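Local coordinates for OxsB protein (Bacillus megaterium, PDB 5UL4), which converts dAMP, by an oxidative ring contraction with S-adenosylmethionine, a [4Fe-4S] cluster and cobalamin, into the oxetane aldehyde precursor of oxetanocin A, at residues A[429-434]-A[467-472]; A[476-481]-A[544-549]; A[435-440]-A[487-492]; A[188-193]-A[575-580]. One frame throughout, in Å; residues are numbered along the deposited sequence.

Contact 1 (A[429-434]-A[467-472]); sequences DRIFIG and INLRIG. With SAM (S-adenosylmethionine), chain D; EDO (1,2-ethanediol), chain K; EDO (1,2-ethanediol), chain J.
Phe432 and Arg470 lie abreast on two neighbouring strands, their side chains slanted past each other and the ring and guanidinium planes 55° apart. In the conformer given here, one of two modelled for Arg470, the ring offers its CD2 to a face of the guanidinium, and CD2 lies 3.6 Å from Arg470 NE. CG of Phe432 is anti to its backbone N (chi1 176°), which swings the ring along the strand until CZ lies 3.3 Å from Gly472 N. The same ring carries the methyl carbon CE of S-adenosylmethionine over one face and has the carboxylate oxygen OXT in its plane at the edge. Gly472, which has no side chain, lies between Phe432 CZ and the ribose, its CA next to O2'.

Further back on this face, the Arg430 guanidinium is laid over Asn468, whose CB stands 3.2 Å above its plane. NH1 comes within 2.9 Å of Leu469 O. On the other face the pairs that meet between these strands are aliphatic: Ile431 CB meets Ile467 CG2 at 3.8 Å and Ile433 CD1 meets Leu469 CD2 at 3.9 Å. Ile431 and Ile467 also pack on Trp420 of helix 410-425, and Leu469 on helix 452-464.

Five backbone hydrogen bonds pass alternately between the strands, among them a nearly straight one from Ile431 N to Asn468 O (2.9 Å, 172°). The two strands, parallel in direction and joined through helices 440-445 and 452-464, form a beta-alpha-beta unit of the partial TIM barrel of radical SAM enzymes, with the cofactor seated at their C-terminal ends.

Contact 2 (A[476-481]-A[544-549]); sequences FDQLMK and MEILMN. With SAM (S-adenosylmethionine), chain D.
Met544 reaches toward Gln478 from the loop just before the short strand 546-547, and its side chain crosses that of Gln478 at about a right angle. Its CB touches three residues of 476-481: Gln478 OE1 at 3.3 Å, Phe476 O at 3.6 Å and Asp477 CB at 3.9 Å. CG leaves anti to the backbone N (chi1 176°) and keeps alongside Gln478 OE1. A bend at chi2 leaves SD 3.9 Å from N1 of the S-adenosylmethionine adenine and about as far from N6. A second bend, at chi3, turns the tip back toward the loop, where CE ends 4.4 Å from Asp477 CB. The side chain thus lies between loop 476-481 and the adenine, with Tyr446 also packing against it.

The main chain of Met544 is gripped at both ends. Its N donates to Phe476 O (2.8 Å), and its O receives Gln478 NE2 (3.0 Å, 166°). The amide nitrogen sits above the carbonyl plane, 36° out of it, while the carbonyl oxygen lies close to the plane of the amide. Gln478 OE1 is buried against the carbons of Met544 and against Ile546 CD1, and finds no polar partner in the model. The loop itself is a type I turn from Asp477 to Met480, and the Asp477 carboxylate turns away from Met544 to Tyr552, Arg445 and Gln442.

Next in the chain is Glu545, whose backbone N donates to adenine N1 (2.7 Å) and whose O receives the N6 amino group. Such paired main-chain recognition of the adenine edge marks this as the adenine-binding part of the S-adenosylmethionine site.

Contact 3 (A[435-440]-A[487-492]); sequences VESGSN and KENLDF. With SAM (S-adenosylmethionine), chain D.
Ser439 OG is held from two directions, donating to Glu488 OE1 at 2.7 Å and capping the backbone N of Gln442. The serine is the N-cap of helix 440-445, so the start of this helix is tied by one hydroxyl to the side of helix 484-493. The Glu488 chain, extended beyond CG, brings up OE1, which the hydroxyl meets nearly along its C-O axis.

Two residues earlier, Ser437 OG accepts from Ser439 N (2.9 Å, 166°), which closes an ST turn, and it also bonds to Gln442 OE1. Asn489 faces this turn. Its OD1 receives Gly438 N at 3.0 Å, although the donor stands 37° out of the carbonyl plane, and its ND2 is bonded to Gln442 OE1. Asn489 and Gln442 thus both bond to the loop and to each other.

The turn directly follows strand 431-436 of the radical SAM core, where Glu436 uses both carboxylate oxygens on the ribose hydroxyls of S-adenosylmethionine: OE1 takes O2' at 2.6 Å and OE2 takes O3' at 2.8 Å. A polar residue at this strand end is the ribose motif of the superfamily, and Lys448 pairs with the same carboxylate.

Val435 CG1 comes up to Phe492 CZ at 3.8 Å. CG of Phe492 is anti to its backbone N (chi1 174°), which turns a ring face to Gly438, so that Gly438 CA makes a CH-pi contact 3.9 Å from the ring centroid.

Contact 4 (A[188-193]-A[575-580]); sequences GQKKLA and DMNMGR
With CG anti to its backbone N (chi1 -172°), the amide of Asn577 projects at the first turn of helix 190-205, while Lys190, its CG likewise anti (chi1 -175°), runs past the amide toward Met576. Asn577 OD1 accepts from Lys190 N at 3.1 Å and presses on Lys190 CB at 3.2 Å. A second bond, from Gly188 N to the main-chain Asn577 O, is also 3.1 Å long but almost straight (175°), so Asn577 clasps both sides of Gln189 with its backbone and side-chain oxygens. A water adds a weaker link, accepting from Lys191 N and donating to OD1.

The helix belongs to the Rossmann domain that houses cobalamin, and Gln189 is its N-cap residue, with OE1 turned back to Asn186 N. An amide oxygen placed at this end would probably be favoured by the helix dipole. The partner loop 575-580 lies far along the chain, between helix 551-562 and strand 580-581, and folds back on itself through a G1 beta bulge in which Gly579 and Arg580 face Asp575.

Beyond the amide, Lys190 bends at chi2 and its aliphatic carbons cross Met576 at about a right angle. CG lies 3.6 Å from Met576 SD, and CE is 3.5 Å from Met576 CE, a tight fit. The ammonium end makes a cation-pi contact with Phe194. On the other flank Met578, bent at chi2 and chi3, brings SD to 4.0 Å from Gly188 N, and its side chain also touches cobalamin.

How the contacts relate
Contacts 1, 2 and 3 are buried and all touch S-adenosylmethionine, whereas contact 4 is a surface contact, where the cobalamin domain meets a late loop. Contacts 1 and 3 share strand 431-436, and Gly472 O probably bonds to Glu436 N between them. Contact 1 is a run of backbone bonds between parallel strands, contact 3 a set of side-chain bonds at a helix start, and contact 2 a glutamine holding a main-chain carbonyl. Phe432 meets the methyl and carboxylate, Glu436 the ribose and Glu545 the adenine of the one cofactor. Contacts 2 and 4 are joined through Met548 N and Gly579 O, with a long, weak Glu545-Arg580 ion pair.

Contact 1 (A[429-434]-A[467-472])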
# COMPACT_ATOMS: atom_id res chain seq x y z
N ASP A 429 3.29 7.66 -13.42
CA ASP A 429 1.96 8.13 -13.78
C ASP A 429 1.43 9.03 -12.66
O ASP A 429 1.59 10.26 -12.73
CB ASP A 429 1.02 6.97 -14.06
CG ASP A 429 -0.38 7.44 -14.51
OD1 ASP A 429 -0.46 8.55 -15.07
OD2 ASP A 429 -1.37 6.76 -14.22
N ARG A 430 0.77 8.48 -11.65
CA ARG A 430 0.29 9.29 -10.54
C ARG A 430 1.19 9.05 -9.35
O ARG A 430 1.25 7.93 -8.82
CB ARG A 430 -1.14 8.98 -10.15
CG ARG A 430 -1.63 10.03 -9.14
CD ARG A 430 -3.10 10.39 -9.33
NE ARG A 430 -3.42 10.91 -10.66
CZ ARG A 430 -3.59 12.20 -10.95
NH1 ARG A 430 -3.46 13.12 -10.01
NH2 ARG A 430 -3.90 12.57 -12.19
N ILE A 431 1.88 10.09 -8.92
CA ILE A 431 2.86 10.00 -7.84
C ILE A 431 2.29 10.72 -6.62
O ILE A 431 1.66 11.79 -6.74
CB ILE A 431 4.23 10.57 -8.29
CG1 ILE A 431 5.08 9.49 -8.95
CG2 ILE A 431 5.05 11.07 -7.09
CD1 ILE A 431 4.38 8.66 -10.02
N PHE A 432 2.46 10.10 -5.45
CA PHE A 432 1.97 10.62 -4.19
C PHE A 432 3.16 11.25 -3.46
O PHE A 432 4.16 10.58 -3.24
CB PHE A 432 1.38 9.51 -3.31
CG PHE A 432 0.94 10.00 -1.96
CD1 PHE A 432 1.85 10.09 -0.89
CD2 PHE A 432 -0.38 10.38 -1.75
CE1 PHE A 432 1.44 10.58 0.34
CE2 PHE A 432 -0.80 10.88 -0.52
CZ PHE A 432 0.13 10.98 0.53
N ILE A 433 3.03 12.51 -3.07
CA ILE A 433 4.08 13.18 -2.30
C ILE A 433 3.49 13.59 -0.97
O ILE A 433 2.47 14.29 -0.92
CB ILE A 433 4.66 14.40 -3.05
CG1 ILE A 433 5.41 13.94 -4.29
CG2 ILE A 433 5.60 15.19 -2.12
CD1 ILE A 433 6.11 15.05 -5.03
N GLY A 434 4.14 13.16 0.12
CA GLY A 434 3.69 13.50 1.46
C GLY A 434 4.01 14.92 1.89
O GLY A 434 4.81 15.12 2.80
N ILE A 467 4.36 14.37 -14.83
CA ILE A 467 3.89 13.37 -13.90
C ILE A 467 2.68 13.95 -13.21
O ILE A 467 2.66 15.15 -12.90
CB ILE A 467 5.01 12.99 -12.90
CG1 ILE A 467 6.13 12.26 -13.64
CG2 ILE A 467 4.44 12.15 -11.78
CD1 ILE A 467 7.47 12.15 -12.86
N ASN A 468 1.66 13.14 -13.01
CA ASN A 468 0.51 13.60 -12.28
C ASN A 468 0.78 13.42 -10.79
O ASN A 468 1.55 12.55 -10.37
CB ASN A 468 -0.74 12.85 -12.75
CG ASN A 468 -1.18 13.30 -14.15
OD1 ASN A 468 -0.78 14.36 -14.63
ND2 ASN A 468 -2.02 12.50 -14.79
N LEU A 469 0.19 14.30 -10.01
CA LEU A 469 0.47 14.39 -8.59
C LEU A 469 -0.77 14.23 -7.73
O LEU A 469 -1.88 14.65 -8.10
CB LEU A 469 1.08 15.77 -8.22
CG LEU A 469 2.48 15.95 -8.67
CD1 LEU A 469 2.81 17.44 -8.55
CD2 LEU A 469 3.33 15.12 -7.72
N ARG A 470 -0.55 13.62 -6.58
CA ARG A 470 -1.46 13.57 -5.45
C ARG A 470 -0.61 13.97 -4.24
O ARG A 470 0.58 13.65 -4.21
CB ARG A 470 -2.02 12.16 -5.32
CG ARG A 470 -2.84 11.84 -4.11
CD ARG A 470 -3.67 10.58 -4.39
NE ARG A 470 -3.12 9.37 -3.79
CZ ARG A 470 -2.32 8.52 -4.42
NH1 ARG A 470 -1.95 8.74 -5.67
NH2 ARG A 470 -1.88 7.44 -3.78
N ILE A 471 -1.17 14.71 -3.28
CA ILE A 471 -0.40 15.06 -2.07
C ILE A 471 -1.20 14.70 -0.83
O ILE A 471 -2.42 14.90 -0.78
CB ILE A 471 0.06 16.54 -2.02
CG1 ILE A 471 -1.13 17.51 -1.92
CG2 ILE A 471 0.97 16.86 -3.22
CD1 ILE A 471 -0.74 18.96 -1.55
N GLY A 472 -0.52 14.17 0.18
CA GLY A 472 -1.14 14.06 1.49
C GLY A 472 -1.10 15.43 2.15
O GLY A 472 -0.15 16.20 2.00
N SAM D . 5.29 7.29 3.77
CA SAM D . 4.55 7.66 2.56
C SAM D . 5.26 8.89 2.04
O SAM D . 6.30 9.26 2.60
OXT SAM D . 4.87 9.51 1.07
CB SAM D . 3.06 7.90 2.83
CG SAM D . 2.03 7.25 1.92
SD SAM D . 0.37 7.13 2.69
CE SAM D . -0.80 7.88 1.52
C5' SAM D . 0.52 8.38 3.98
C4' SAM D . -0.33 9.64 3.81
O4' SAM D . -1.52 9.50 4.56
C3' SAM D . 0.41 10.82 4.39
O3' SAM D . 0.95 11.62 3.37
C2' SAM D . -0.62 11.59 5.19
O2' SAM D . -1.12 12.67 4.45
C1' SAM D . -1.72 10.59 5.43
N9 SAM D . -1.58 10.14 6.82
C8 SAM D . -0.67 9.23 7.30
N7 SAM D . -0.85 9.09 8.64
C5 SAM D . -1.86 9.91 9.01
C6 SAM D . -2.44 10.16 10.23
N6 SAM D . -2.01 9.52 11.31
N1 SAM D . -3.48 11.07 10.31
C2 SAM D . -3.93 11.72 9.19
N3 SAM D . -3.34 11.47 7.97
C4 SAM D . -2.32 10.58 7.89
C1 EDO K . -0.56 18.69 -11.17
O1 EDO K . -0.92 19.60 -12.23
C2 EDO K . -0.32 17.27 -11.67
O2 EDO K . -1.39 16.41 -11.23
C1 EDO J . -6.48 14.16 -6.07
O1 EDO J . -6.80 12.80 -5.75
C2 EDO J . -5.94 14.22 -7.50
O2 EDO J . -4.59 13.78 -7.48
O HOH W 1 -0.04 7.32 -6.23

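Contact 2 (A[476-481]-A[544-549])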
# COMPACT_ATOMS: atom_id res chain seq x y z
N PHE A 476 -5.49 19.65 10.14
CA PHE A 476 -5.69 19.82 11.58
C PHE A 476 -4.81 18.85 12.36
O PHE A 476 -4.74 17.66 12.03
CB PHE A 476 -7.15 19.58 11.96
CG PHE A 476 -8.12 20.49 11.27
CD1 PHE A 476 -8.38 21.75 11.77
CD2 PHE A 476 -8.83 20.05 10.15
CE1 PHE A 476 -9.29 22.59 11.15
CE2 PHE A 476 -9.75 20.89 9.52
CZ PHE A 476 -9.98 22.17 10.03
N ASP A 477 -4.12 19.34 13.40
CA ASP A 477 -3.52 18.42 14.36
C ASP A 477 -3.75 18.94 15.78
O ASP A 477 -3.93 20.14 16.00
CB ASP A 477 -2.03 18.19 14.12
CG ASP A 477 -1.18 19.40 14.42
OD1 ASP A 477 -1.38 20.43 13.76
OD2 ASP A 477 -0.29 19.29 15.29
N GLN A 478 -3.73 18.00 16.73
CA GLN A 478 -4.30 18.23 18.05
C GLN A 478 -3.46 19.19 18.89
O GLN A 478 -4.00 19.85 19.78
CB GLN A 478 -4.45 16.89 18.78
CG GLN A 478 -5.60 16.03 18.24
CD GLN A 478 -5.23 15.21 17.01
OE1 GLN A 478 -4.13 15.34 16.47
NE2 GLN A 478 -6.13 14.35 16.59
N LEU A 479 -2.17 19.30 18.61
CA LEU A 479 -1.31 20.20 19.38
C LEU A 479 -1.24 21.60 18.80
O LEU A 479 -0.52 22.45 19.34
CB LEU A 479 0.11 19.61 19.49
CG LEU A 479 0.17 18.26 20.20
CD1 LEU A 479 1.57 17.66 20.15
CD2 LEU A 479 -0.30 18.40 21.63
N MET A 480 -1.99 21.89 17.73
CA MET A 480 -1.97 23.23 17.16
C MET A 480 -2.66 24.23 18.09
O MET A 480 -3.74 23.97 18.62
CB MET A 480 -2.68 23.26 15.81
CG MET A 480 -2.70 24.62 15.13
SD MET A 480 -3.77 24.60 13.64
CE MET A 480 -2.93 23.31 12.69
N LYS A 481 -2.03 25.40 18.26
CA LYS A 481 -2.54 26.45 19.14
C LYS A 481 -2.86 27.67 18.30
O LYS A 481 -1.97 28.21 17.63
CB LYS A 481 -1.52 26.79 20.24
CG LYS A 481 -1.33 25.67 21.25
CD LYS A 481 -0.62 26.12 22.53
CE LYS A 481 -0.53 24.95 23.51
NZ LYS A 481 0.32 25.23 24.70
N MET A 544 -5.35 14.89 11.96
CA MET A 544 -4.35 13.93 12.40
C MET A 544 -4.98 12.73 13.11
O MET A 544 -5.86 12.88 13.95
CB MET A 544 -3.35 14.60 13.36
CG MET A 544 -2.32 13.64 13.93
SD MET A 544 -1.17 13.06 12.70
CE MET A 544 -0.24 14.56 12.41
N GLU A 545 -4.49 11.54 12.78
CA GLU A 545 -4.77 10.33 13.53
C GLU A 545 -3.51 9.95 14.31
O GLU A 545 -2.41 9.93 13.75
CB GLU A 545 -5.19 9.17 12.63
CG GLU A 545 -6.55 9.35 11.99
CD GLU A 545 -6.88 8.24 11.01
OE1 GLU A 545 -6.51 7.06 11.27
OE2 GLU A 545 -7.51 8.55 9.97
N ILE A 546 -3.67 9.68 15.59
CA ILE A 546 -2.55 9.50 16.50
C ILE A 546 -2.35 7.99 16.65
O ILE A 546 -3.05 7.34 17.43
CB ILE A 546 -2.79 10.21 17.83
CG1 ILE A 546 -3.10 11.68 17.53
CG2 ILE A 546 -1.59 10.06 18.75
CD1 ILE A 546 -2.99 12.63 18.68
N LEU A 547 -1.42 7.43 15.88
CA LEU A 547 -1.21 5.99 15.92
C LEU A 547 -0.36 5.61 17.13
O LEU A 547 0.29 6.45 17.76
CB LEU A 547 -0.54 5.49 14.63
CG LEU A 547 -1.23 5.68 13.28
CD1 LEU A 547 -0.52 4.86 12.20
CD2 LEU A 547 -2.71 5.31 13.34
N MET A 548 -0.40 4.32 17.46
CA MET A 548 0.40 3.81 18.56
C MET A 548 1.89 3.89 18.20
O MET A 548 2.27 3.88 17.02
CB MET A 548 0.02 2.36 18.90
CG MET A 548 -1.46 2.13 19.20
SD MET A 548 -1.89 0.36 19.26
CE MET A 548 -0.64 -0.24 20.41
N ASN A 549 2.72 3.97 19.23
CA ASN A 549 4.18 3.92 19.11
C ASN A 549 4.77 5.11 18.35
O ASN A 549 5.91 5.02 17.87
CB ASN A 549 4.64 2.61 18.43
CG ASN A 549 4.26 1.36 19.23
OD1 ASN A 549 4.33 1.36 20.46
ND2 ASN A 549 3.87 0.30 18.53
N SAM D . 5.29 7.29 3.77
CA SAM D . 4.55 7.66 2.56
C SAM D . 5.26 8.89 2.04
O SAM D . 6.30 9.26 2.60
OXT SAM D . 4.87 9.51 1.07
CB SAM D . 3.06 7.90 2.83
CG SAM D . 2.03 7.25 1.92
SD SAM D . 0.37 7.13 2.69
CE SAM D . -0.80 7.88 1.52
C5' SAM D . 0.52 8.38 3.98
C4' SAM D . -0.33 9.64 3.81
O4' SAM D . -1.52 9.50 4.56
C3' SAM D . 0.41 10.82 4.39
O3' SAM D . 0.95 11.62 3.37
C2' SAM D . -0.62 11.59 5.19
O2' SAM D . -1.12 12.67 4.45
C1' SAM D . -1.72 10.59 5.43
N9 SAM D . -1.58 10.14 6.82
C8 SAM D . -0.67 9.23 7.30
N7 SAM D . -0.85 9.09 8.64
C5 SAM D . -1.86 9.91 9.01
C6 SAM D . -2.44 10.16 10.23
N6 SAM D . -2.01 9.52 11.31
N1 SAM D . -3.48 11.07 10.31
C2 SAM D . -3.93 11.72 9.19
N3 SAM D . -3.34 11.47 7.97
C4 SAM D . -2.32 10.58 7.89

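Contact 3 (A[435-440]-A[487-492])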
# COMPACT_ATOMS: atom_id res chain seq x y z
N VAL A 435 3.36 15.90 1.27
CA VAL A 435 3.57 17.31 1.63
C VAL A 435 3.19 17.55 3.09
O VAL A 435 3.96 18.15 3.87
CB VAL A 435 2.78 18.21 0.67
CG1 VAL A 435 2.68 19.62 1.18
CG2 VAL A 435 3.42 18.20 -0.69
N GLU A 436 1.99 17.10 3.48
CA GLU A 436 1.37 17.11 4.81
C GLU A 436 0.96 18.48 5.32
O GLU A 436 -0.06 18.59 6.02
CB GLU A 436 2.27 16.48 5.89
CG GLU A 436 3.05 15.28 5.49
CD GLU A 436 2.23 14.06 5.05
OE1 GLU A 436 1.00 14.14 4.83
OE2 GLU A 436 2.87 13.00 4.93
N SER A 437 1.71 19.53 4.98
CA SER A 437 1.41 20.83 5.57
C SER A 437 1.96 21.95 4.71
O SER A 437 2.92 21.77 3.97
CB SER A 437 1.98 20.94 7.00
OG SER A 437 1.73 22.24 7.54
N GLY A 438 1.33 23.12 4.83
CA GLY A 438 1.86 24.36 4.30
C GLY A 438 2.37 25.31 5.36
O GLY A 438 2.67 26.47 5.05
N SER A 439 2.49 24.87 6.61
CA SER A 439 2.87 25.74 7.71
C SER A 439 4.19 25.26 8.29
O SER A 439 4.31 24.09 8.68
CB SER A 439 1.79 25.77 8.78
OG SER A 439 2.34 26.17 10.03
N ASN A 440 5.17 26.15 8.37
CA ASN A 440 6.49 25.69 8.80
C ASN A 440 6.47 25.18 10.24
O ASN A 440 7.16 24.21 10.56
CB ASN A 440 7.52 26.80 8.60
CG ASN A 440 7.85 26.98 7.15
OD1 ASN A 440 7.78 26.02 6.37
ND2 ASN A 440 8.17 28.19 6.76
N LYS A 487 -4.31 29.41 8.80
CA LYS A 487 -4.21 30.46 7.79
C LYS A 487 -3.04 30.21 6.84
O LYS A 487 -3.18 30.39 5.63
CB LYS A 487 -4.06 31.83 8.47
CG LYS A 487 -5.33 32.30 9.15
CD LYS A 487 -5.14 33.72 9.75
CE LYS A 487 -6.41 34.23 10.42
NZ LYS A 487 -6.21 35.57 11.08
N GLU A 488 -1.89 29.84 7.39
CA GLU A 488 -0.74 29.50 6.55
C GLU A 488 -1.08 28.33 5.61
O GLU A 488 -0.74 28.37 4.42
CB GLU A 488 0.45 29.16 7.44
CG GLU A 488 0.94 30.37 8.26
CD GLU A 488 1.80 29.99 9.47
OE1 GLU A 488 2.06 28.79 9.69
OE2 GLU A 488 2.21 30.91 10.22
N ASN A 489 -1.77 27.32 6.12
CA ASN A 489 -2.16 26.17 5.30
C ASN A 489 -3.06 26.59 4.15
O ASN A 489 -2.85 26.19 3.00
CB ASN A 489 -2.87 25.13 6.17
CG ASN A 489 -1.91 24.25 6.91
OD1 ASN A 489 -0.70 24.26 6.65
ND2 ASN A 489 -2.43 23.45 7.82
N LEU A 490 -4.09 27.39 4.44
CA LEU A 490 -5.01 27.87 3.41
C LEU A 490 -4.29 28.69 2.35
O LEU A 490 -4.55 28.53 1.15
CB LEU A 490 -6.12 28.69 4.07
CG LEU A 490 -7.03 27.87 4.97
CD1 LEU A 490 -7.89 28.81 5.82
CD2 LEU A 490 -7.93 26.94 4.13
N ASP A 491 -3.38 29.60 2.77
CA ASP A 491 -2.59 30.36 1.80
C ASP A 491 -1.77 29.43 0.90
O ASP A 491 -1.71 29.62 -0.32
CB ASP A 491 -1.64 31.33 2.50
CG ASP A 491 -2.36 32.45 3.24
OD1 ASP A 491 -3.55 32.73 2.94
OD2 ASP A 491 -1.70 33.05 4.10
N PHE A 492 -1.07 28.48 1.52
CA PHE A 492 -0.29 27.49 0.76
C PHE A 492 -1.15 26.79 -0.28
O PHE A 492 -0.79 26.69 -1.46
CB PHE A 492 0.30 26.48 1.73
CG PHE A 492 1.01 25.32 1.06
CD1 PHE A 492 2.36 25.42 0.72
CD2 PHE A 492 0.34 24.14 0.78
CE1 PHE A 492 3.04 24.35 0.11
CE2 PHE A 492 1.01 23.06 0.17
CZ PHE A 492 2.36 23.17 -0.16
N SAM D . 5.29 7.29 3.77
CA SAM D . 4.55 7.66 2.56
C SAM D . 5.26 8.89 2.04
O SAM D . 6.30 9.26 2.60
OXT SAM D . 4.87 9.51 1.07
CB SAM D . 3.06 7.90 2.83
CG SAM D . 2.03 7.25 1.92
SD SAM D . 0.37 7.13 2.69
CE SAM D . -0.80 7.88 1.52
C5' SAM D . 0.52 8.38 3.98
C4' SAM D . -0.33 9.64 3.81
O4' SAM D . -1.52 9.50 4.56
C3' SAM D . 0.41 10.82 4.39
O3' SAM D . 0.95 11.62 3.37
C2' SAM D . -0.62 11.59 5.19
O2' SAM D . -1.12 12.67 4.45
C1' SAM D . -1.72 10.59 5.43
N9 SAM D . -1.58 10.14 6.82
C8 SAM D . -0.67 9.23 7.30
N7 SAM D . -0.85 9.09 8.64
C5 SAM D . -1.86 9.91 9.01
C6 SAM D . -2.44 10.16 10.23
N6 SAM D . -2.01 9.52 11.31
N1 SAM D . -3.48 11.07 10.31
C2 SAM D . -3.93 11.72 9.19
N3 SAM D . -3.34 11.47 7.97
C4 SAM D . -2.32 10.58 7.89

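Contact 4 (A[188-193]-A[575-580])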
# COMPACT_ATOMS: atom_id res chain seq x y z
N GLY A 188 -9.00 -2.72 10.86
CA GLY A 188 -10.42 -2.97 10.70
C GLY A 188 -10.81 -4.42 10.50
O GLY A 188 -11.97 -4.69 10.19
N GLN A 189 -9.87 -5.35 10.67
CA GLN A 189 -10.11 -6.78 10.48
C GLN A 189 -10.04 -7.57 11.77
O GLN A 189 -9.95 -8.80 11.72
CB GLN A 189 -9.08 -7.35 9.49
CG GLN A 189 -9.14 -6.71 8.13
CD GLN A 189 -8.08 -7.23 7.19
OE1 GLN A 189 -7.14 -7.90 7.62
NE2 GLN A 189 -8.23 -6.92 5.91
N LYS A 190 -10.04 -6.90 12.93
CA LYS A 190 -9.99 -7.62 14.20
C LYS A 190 -11.16 -8.60 14.34
O LYS A 190 -10.95 -9.79 14.58
CB LYS A 190 -9.98 -6.61 15.36
CG LYS A 190 -9.81 -7.24 16.74
CD LYS A 190 -11.10 -7.15 17.53
CE LYS A 190 -11.04 -7.93 18.84
NZ LYS A 190 -12.35 -7.95 19.55
N LYS A 191 -12.39 -8.11 14.18
CA LYS A 191 -13.56 -8.97 14.33
C LYS A 191 -13.53 -10.14 13.35
O LYS A 191 -13.80 -11.29 13.73
CB LYS A 191 -14.85 -8.16 14.14
CG LYS A 191 -16.02 -8.97 13.58
CD LYS A 191 -17.22 -8.10 13.22
CE LYS A 191 -18.19 -7.99 14.39
NZ LYS A 191 -19.50 -7.42 13.95
N LEU A 192 -13.21 -9.87 12.09
CA LEU A 192 -13.08 -10.94 11.11
C LEU A 192 -12.02 -11.95 11.53
O LEU A 192 -12.25 -13.17 11.50
CB LEU A 192 -12.76 -10.32 9.75
CG LEU A 192 -12.56 -11.17 8.52
CD1 LEU A 192 -13.73 -12.11 8.38
CD2 LEU A 192 -12.49 -10.24 7.33
N ALA A 193 -10.85 -11.47 11.95
CA ALA A 193 -9.78 -12.35 12.41
C ALA A 193 -10.23 -13.21 13.58
O ALA A 193 -9.98 -14.42 13.61
CB ALA A 193 -8.55 -11.53 12.80
N ASP A 575 -6.93 1.97 20.66
CA ASP A 575 -7.86 1.06 20.02
C ASP A 575 -7.07 -0.01 19.27
O ASP A 575 -6.21 0.32 18.44
CB ASP A 575 -8.77 1.84 19.06
CG ASP A 575 -9.71 0.96 18.25
OD1 ASP A 575 -9.90 -0.23 18.58
OD2 ASP A 575 -10.27 1.48 17.26
N MET A 576 -7.34 -1.28 19.58
CA MET A 576 -6.58 -2.36 18.93
C MET A 576 -6.99 -2.53 17.47
O MET A 576 -6.12 -2.72 16.60
CB MET A 576 -6.77 -3.67 19.69
CG MET A 576 -6.38 -4.89 18.85
SD MET A 576 -7.36 -6.36 19.22
CE MET A 576 -8.74 -5.62 20.10
N ASN A 577 -8.29 -2.47 17.18
CA ASN A 577 -8.76 -2.66 15.81
C ASN A 577 -8.17 -1.62 14.86
O ASN A 577 -7.89 -1.94 13.70
CB ASN A 577 -10.29 -2.61 15.77
CG ASN A 577 -10.85 -2.98 14.42
OD1 ASN A 577 -10.38 -3.91 13.77
ND2 ASN A 577 -11.86 -2.23 13.98
N MET A 578 -7.97 -0.38 15.32
CA MET A 578 -7.47 0.69 14.46
C MET A 578 -6.05 1.12 14.79
O MET A 578 -5.53 2.03 14.14
CB MET A 578 -8.40 1.91 14.54
CG MET A 578 -9.81 1.67 13.99
SD MET A 578 -9.85 0.84 12.37
CE MET A 578 -8.92 2.00 11.36
N GLY A 579 -5.41 0.48 15.78
CA GLY A 579 -4.03 0.81 16.11
C GLY A 579 -3.77 2.28 16.36
O GLY A 579 -2.71 2.80 15.97
N ARG A 580 -4.71 2.97 17.00
CA ARG A 580 -4.61 4.42 17.16
C ARG A 580 -5.26 4.83 18.47
O ARG A 580 -6.00 4.07 19.09
CB ARG A 580 -5.27 5.16 15.99
CG ARG A 580 -6.75 5.42 16.21
CD ARG A 580 -7.45 5.87 14.94
NE ARG A 580 -8.88 5.58 14.99
CZ ARG A 580 -9.71 5.65 13.95
NH1 ARG A 580 -9.24 6.00 12.75
NH2 ARG A 580 -10.99 5.37 14.10
O HOH W 2 -12.99 -5.30 13.73